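Side-chain contacts in insect group II chitinase (Ostrinia furnacalis, PDB 5Y2A), which hydrolyses chitin as the catalytic domain of an insect enzyme of glycosyl hydrolase family 18, built on a TIM-barrel fold: residues A177-V180 with P181-S184; V95-V98 with S99-R102; V41-K44 with E45-V48. All blocks are in the same frame, centred on the assembly; numbering follows the deposited sequence.

The contacts lie in the TIM-barrel domain and follow the chain as contact 3 (41-48), contact 2 (95-102), contact 1 (177-184). Contact 3 turns the chain from strand 34-42 into strand 49-51. Contacts 2 and 1 are helix starts, where helices 98-115 and 180-186 begin just after helices 90-95 and 171-177. Contacts 2 and 3 have centres about 12 Å apart and touch where Ala100 CB lies 4.2 Å from Leu47 CD1; contact 1 stands apart, its centre about 18 Å from contact 2 and about 24 Å from contact 3. Helix 141-159 borders contacts 1 and 2; helices 90-95 and 98-115 also cover contact 3, placing it with contact 2 on one side of the barrel wall.

Contact 1 of 3, residues A177-V180 with P181-S184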
# COMPACT_ATOMS: atom_id res chain seq x y z
N ALA A 177 12.57 22.30 -4.76
CA ALA A 177 13.38 21.46 -3.89
C ALA A 177 14.88 21.68 -4.02
O ALA A 177 15.60 21.49 -3.04
CB ALA A 177 13.08 19.98 -4.15
N TYR A 178 15.39 22.05 -5.20
CA TYR A 178 16.80 21.87 -5.49
C TYR A 178 17.51 23.18 -5.83
O TYR A 178 17.06 23.93 -6.70
CB TYR A 178 16.98 20.87 -6.64
CG TYR A 178 16.34 19.53 -6.38
CD1 TYR A 178 16.66 18.80 -5.23
CD2 TYR A 178 15.43 18.99 -7.27
CE1 TYR A 178 16.08 17.57 -4.98
CE2 TYR A 178 14.84 17.75 -7.02
CZ TYR A 178 15.17 17.05 -5.88
OH TYR A 178 14.59 15.83 -5.64
N ASN A 179 18.61 23.42 -5.13
CA ASN A 179 19.66 24.35 -5.56
C ASN A 179 20.51 23.56 -6.55
O ASN A 179 21.49 22.92 -6.18
CB ASN A 179 20.47 24.84 -4.37
CG ASN A 179 21.54 25.86 -4.76
OD1 ASN A 179 22.04 25.86 -5.88
ND2 ASN A 179 21.90 26.72 -3.82
N VAL A 180 20.12 23.61 -7.82
CA VAL A 180 20.73 22.73 -8.82
C VAL A 180 22.23 22.95 -8.96
O VAL A 180 22.98 21.96 -8.96
CB VAL A 180 19.98 22.84 -10.15
CG1 VAL A 180 20.73 22.09 -11.25
CG2 VAL A 180 18.55 22.30 -10.00
N PRO A 181 22.74 24.19 -9.08
CA PRO A 181 24.20 24.35 -9.21
C PRO A 181 24.99 23.79 -8.03
O PRO A 181 26.05 23.18 -8.23
CB PRO A 181 24.37 25.87 -9.33
CG PRO A 181 23.08 26.36 -9.87
CD PRO A 181 22.04 25.48 -9.23
N ALA A 182 24.50 23.98 -6.81
CA ALA A 182 25.21 23.48 -5.64
C ALA A 182 25.21 21.96 -5.60
O ALA A 182 26.22 21.34 -5.25
CB ALA A 182 24.60 24.05 -4.36
N LEU A 183 24.08 21.34 -5.94
CA LEU A 183 24.00 19.88 -5.93
C LEU A 183 24.91 19.28 -6.99
O LEU A 183 25.63 18.31 -6.73
CB LEU A 183 22.55 19.43 -6.12
CG LEU A 183 21.64 19.88 -4.98
CD1 LEU A 183 20.19 19.51 -5.23
CD2 LEU A 183 22.12 19.28 -3.65
N SER A 184 24.87 19.83 -8.21
CA SER A 184 25.74 19.35 -9.28
C SER A 184 27.21 19.38 -8.85
O SER A 184 27.96 18.43 -9.11
CB SER A 184 25.52 20.19 -10.54
OG SER A 184 26.34 19.73 -11.60
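Asn179 caps the first turn of helix 180-186 by taking the N-H of Ala182 on its side-chain oxygen, a helix N-cap in the TIM barrel. The distance from Asn179 OD1 to Ala182 N is 3.2 Å, and the donor stands well above the plane of the amide carbonyl instead of on a lone pair. CG is turned anti to the backbone N (chi1 -178°), which carries the amide forward over the helix start. The same oxygen lies 3.4 Å from Pro181 CD, and the methyl of Ala182 sits against the amide, its CB 3.6 Å from Asn179 CG.

Behind the cap the main chain takes up the regular helical pattern: Leu183 N bonds to Asn179 O at 3.0 Å and Ser184 N to Val180 O at 2.9 Å. Pro181 brings no N-H to this first turn, and the peptide link sets its ring close against the preceding residue, with a slightly tight 3.5 Å between Val180 CB and Pro181 CD.

On the buried side, Leu183 crosses Tyr178 at about a right angle, and its CD1 reaches Tyr178 CD1 at 3.6 Å, coming in obliquely to the ring. Ala177 CB lies over the centre of one face of that ring, and Trp231 meets it as well. Phe145 and Val149 of helix 141-159 pack on Leu183. The polar ends are held from farther out: Ser184 OG receives the backbone N-H of Asp237, and Tyr178 OH is hydrogen-bonded to Ser168 N.

Contact 2 of 3, residues V95-V98 with S99-R102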
# COMPACT_ATOMS: atom_id res chain seq x y z
N VAL A 95 17.28 18.74 8.16
CA VAL A 95 18.08 19.67 7.36
C VAL A 95 17.94 21.11 7.84
O VAL A 95 18.82 21.93 7.56
CB VAL A 95 17.74 19.57 5.86
CG1 VAL A 95 17.89 18.12 5.37
CG2 VAL A 95 16.34 20.11 5.56
N ASN A 96 16.89 21.44 8.58
CA ASN A 96 16.68 22.81 9.05
C ASN A 96 17.28 23.07 10.43
O ASN A 96 17.09 24.16 10.97
CB ASN A 96 15.18 23.14 9.08
CG ASN A 96 14.63 23.46 7.71
OD1 ASN A 96 14.83 24.56 7.19
ND2 ASN A 96 13.92 22.50 7.12
N ASN A 97 18.00 22.10 11.00
CA ASN A 97 18.62 22.26 12.30
C ASN A 97 20.11 21.98 12.16
O ASN A 97 20.50 20.86 11.82
CB ASN A 97 17.99 21.33 13.34
CG ASN A 97 18.49 21.61 14.75
OD1 ASN A 97 19.58 21.19 15.14
ND2 ASN A 97 17.69 22.33 15.53
N VAL A 98 20.93 23.00 12.43
CA VAL A 98 22.37 22.91 12.21
C VAL A 98 22.98 21.80 13.05
O VAL A 98 23.82 21.02 12.56
CB VAL A 98 23.03 24.27 12.50
CG1 VAL A 98 24.52 24.20 12.31
CG2 VAL A 98 22.43 25.34 11.61
N SER A 99 22.58 21.70 14.32
CA SER A 99 23.17 20.68 15.19
C SER A 99 22.74 19.27 14.78
O SER A 99 23.52 18.32 14.93
CB SER A 99 22.77 20.94 16.65
OG SER A 99 23.47 22.05 17.18
N ALA A 100 21.51 19.13 14.27
CA ALA A 100 21.06 17.82 13.82
C ALA A 100 21.83 17.36 12.59
O ALA A 100 22.21 16.19 12.49
CB ALA A 100 19.56 17.87 13.53
N ARG A 101 22.09 18.27 11.65
CA ARG A 101 22.87 17.91 10.47
C ARG A 101 24.25 17.41 10.87
O ARG A 101 24.75 16.43 10.31
CB ARG A 101 22.99 19.10 9.52
CG ARG A 101 21.67 19.55 8.93
CD ARG A 101 21.89 20.32 7.65
NE ARG A 101 22.84 21.42 7.80
CZ ARG A 101 22.49 22.69 7.98
NH1 ARG A 101 21.21 23.03 8.05
NH2 ARG A 101 23.43 23.63 8.10
N ARG A 102 24.87 18.08 11.85
CA ARG A 102 26.20 17.69 12.28
C ARG A 102 26.20 16.29 12.90
O ARG A 102 27.05 15.46 12.59
CB ARG A 102 26.76 18.73 13.26
CG ARG A 102 28.12 18.38 13.79
CD ARG A 102 29.10 18.19 12.65
NE ARG A 102 30.42 17.77 13.11
CZ ARG A 102 31.38 17.30 12.31
NH1 ARG A 102 31.16 17.19 11.01
NH2 ARG A 102 32.55 16.94 12.82
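Arg101 folds back from the first turn of helix 98-115 to the end of helix 90-95, while Asn97 serves as the N-cap between the two helices of this TIM-barrel segment. The arginine leaves the backbone with CG beside its own N and anti to the carbonyl carbon. A bend at the third torsion (chi3 -53°) then swings the guanidinium round to Val95, where NH1 donates to Val95 O at 2.7 Å. The acceptor lies close to the guanidinium plane, although the N-H is not quite straight at 148°.

One face of the guanidinium is laid over Val98 CA, and Val98 CG2 approaches NH2 at 4.0 Å. The aliphatic part of the arginine follows the backbone of the turn, with CG 3.4 Å from Asn97 O and CD 3.5 Å from Val95 O. Outside the turn, NH2 forms a salt bridge with Glu151 of helix 141-159, and Leu148 of the same helix touches the side chain. The group is thus fixed by bonds in two directions and by the backbone beneath it. A leucine here is likely to leave the carbonyl of Val95 without its donor and the carboxylate of Glu151 without its ion-pair mate.

The cap depends on a different rotamer. A first torsion of -172° swings the Asn97 amide toward the opening turn of the helix, and its CB rests 3.8 Å from the methyl of Ala100. Arg101 N bonds to Asn97 O at 3.0 Å, beginning the main-chain pattern. On the capping oxygen itself, Asn97 OD1 receives Ala100 N at 3.0 Å, in the carbonyl plane and on a lone pair.

Contact 3 of 3, residues V41-K44 with E45-V48; sequences VLDK and EELV
Asp43 and Val48 close a tight local turn that reverses the chain between strand 34-42 and the short antiparallel strand 49-51, at the end of a TIM-barrel strand. The two halves of the turn run roughly antiparallel, 146° apart, and Asp43 N donates to Val48 O at 2.9 Å in an almost straight bond. One step inside, Leu47 N reaches Asp43 O, also at 2.9 Å but more bent.

One oxygen of the Asp43 carboxylate turns back onto the amides of the loop. With CG anti to the backbone N (chi1 -172°), OD2 takes Glu46 N at 2.7 Å on its anti lone pair, the one facing away from OD1. Glu45 N adds a weak bond to the same oxygen at 3.2 Å. The other oxygen, OD1, forms a salt bridge with Lys50, which probably balances the charge of Asp43, as Lys103 probably does for Glu46 through its salt bridge to OE1.

Leu47 takes left-handed helical backbone angles, and this bends the chain back toward the strand. Its CD2 lies 3.6 Å from Lys44 O and meets Leu42 CD2 more loosely at 4.1 Å, while Leu42 CD1 touches Leu47 C at 3.5 Å. Helices 90-95 and 98-115 cover Leu42, through Tyr91, Leu94 and Phe104. One water donates to Lys44 O and Glu45 O, and Lys44 O also accepts from Arg93 NH2. Farther out, Lys44 NZ forms a salt bridge with Asp274 of the second subunit.

Right-handed helical Lys44, Glu45 and Glu46 followed by left-handed Leu47, and preceded by an aspartate whose side chain accepts from amides within the loop, make the common four-residue (4:4 or 4:6) beta-hairpin loop, with the Leu47 N to Asp43 O bond as its i to i+4 (alpha-turn) link.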
# COMPACT_ATOMS: atom_id res chain seq x y z
N VAL A 41 16.66 4.00 6.44
CA VAL A 41 15.67 5.01 6.79
C VAL A 41 16.21 5.94 7.86
O VAL A 41 17.23 5.68 8.49
CB VAL A 41 14.33 4.37 7.23
CG1 VAL A 41 13.71 3.63 6.06
CG2 VAL A 41 14.54 3.42 8.39
N LEU A 42 15.52 7.07 8.03
CA LEU A 42 15.89 8.08 9.02
C LEU A 42 15.11 7.83 10.30
O LEU A 42 13.87 7.82 10.28
CB LEU A 42 15.60 9.48 8.49
CG LEU A 42 16.10 10.65 9.33
CD1 LEU A 42 17.63 10.70 9.29
CD2 LEU A 42 15.52 11.96 8.84
N ASP A 43 15.82 7.61 11.41
CA ASP A 43 15.13 7.46 12.69
C ASP A 43 14.37 8.73 13.02
O ASP A 43 14.93 9.83 13.00
CB ASP A 43 16.12 7.14 13.80
CG ASP A 43 15.42 6.79 15.11
OD1 ASP A 43 14.79 5.72 15.17
OD2 ASP A 43 15.46 7.61 16.05
N LYS A 44 13.08 8.58 13.34
CA LYS A 44 12.22 9.73 13.58
C LYS A 44 12.70 10.55 14.76
O LYS A 44 12.59 11.78 14.75
CB LYS A 44 10.78 9.26 13.81
CG LYS A 44 9.78 10.36 14.09
CD LYS A 44 8.47 9.77 14.61
CE LYS A 44 7.35 10.80 14.65
NZ LYS A 44 6.16 10.28 15.38
N GLU A 45 13.24 9.89 15.78
CA GLU A 45 13.64 10.53 17.03
C GLU A 45 15.06 11.07 16.97
O GLU A 45 15.30 12.25 17.24
CB GLU A 45 13.51 9.54 18.18
CG GLU A 45 12.10 9.04 18.38
CD GLU A 45 11.17 10.15 18.80
OE1 GLU A 45 11.63 11.07 19.51
OE2 GLU A 45 9.98 10.12 18.42
N GLU A 46 16.02 10.22 16.59
CA GLU A 46 17.42 10.60 16.62
C GLU A 46 17.88 11.32 15.36
O GLU A 46 18.94 11.95 15.38
CB GLU A 46 18.28 9.35 16.83
CG GLU A 46 17.94 8.59 18.10
CD GLU A 46 18.16 9.41 19.35
OE1 GLU A 46 18.97 10.37 19.31
OE2 GLU A 46 17.50 9.12 20.37
N LEU A 47 17.11 11.24 14.28
CA LEU A 47 17.46 11.85 13.00
C LEU A 47 18.84 11.39 12.53
O LEU A 47 19.69 12.19 12.14
CB LEU A 47 17.38 13.37 13.08
CG LEU A 47 16.04 13.97 13.51
CD1 LEU A 47 16.12 15.49 13.57
CD2 LEU A 47 14.89 13.53 12.60
N VAL A 48 19.05 10.07 12.57
CA VAL A 48 20.24 9.44 12.02
C VAL A 48 19.82 8.21 11.22
O VAL A 48 18.71 7.69 11.37
CB VAL A 48 21.27 9.03 13.10
CG1 VAL A 48 21.77 10.24 13.88
CG2 VAL A 48 20.68 7.98 14.02
O HOH W 1 13.22 14.18 16.73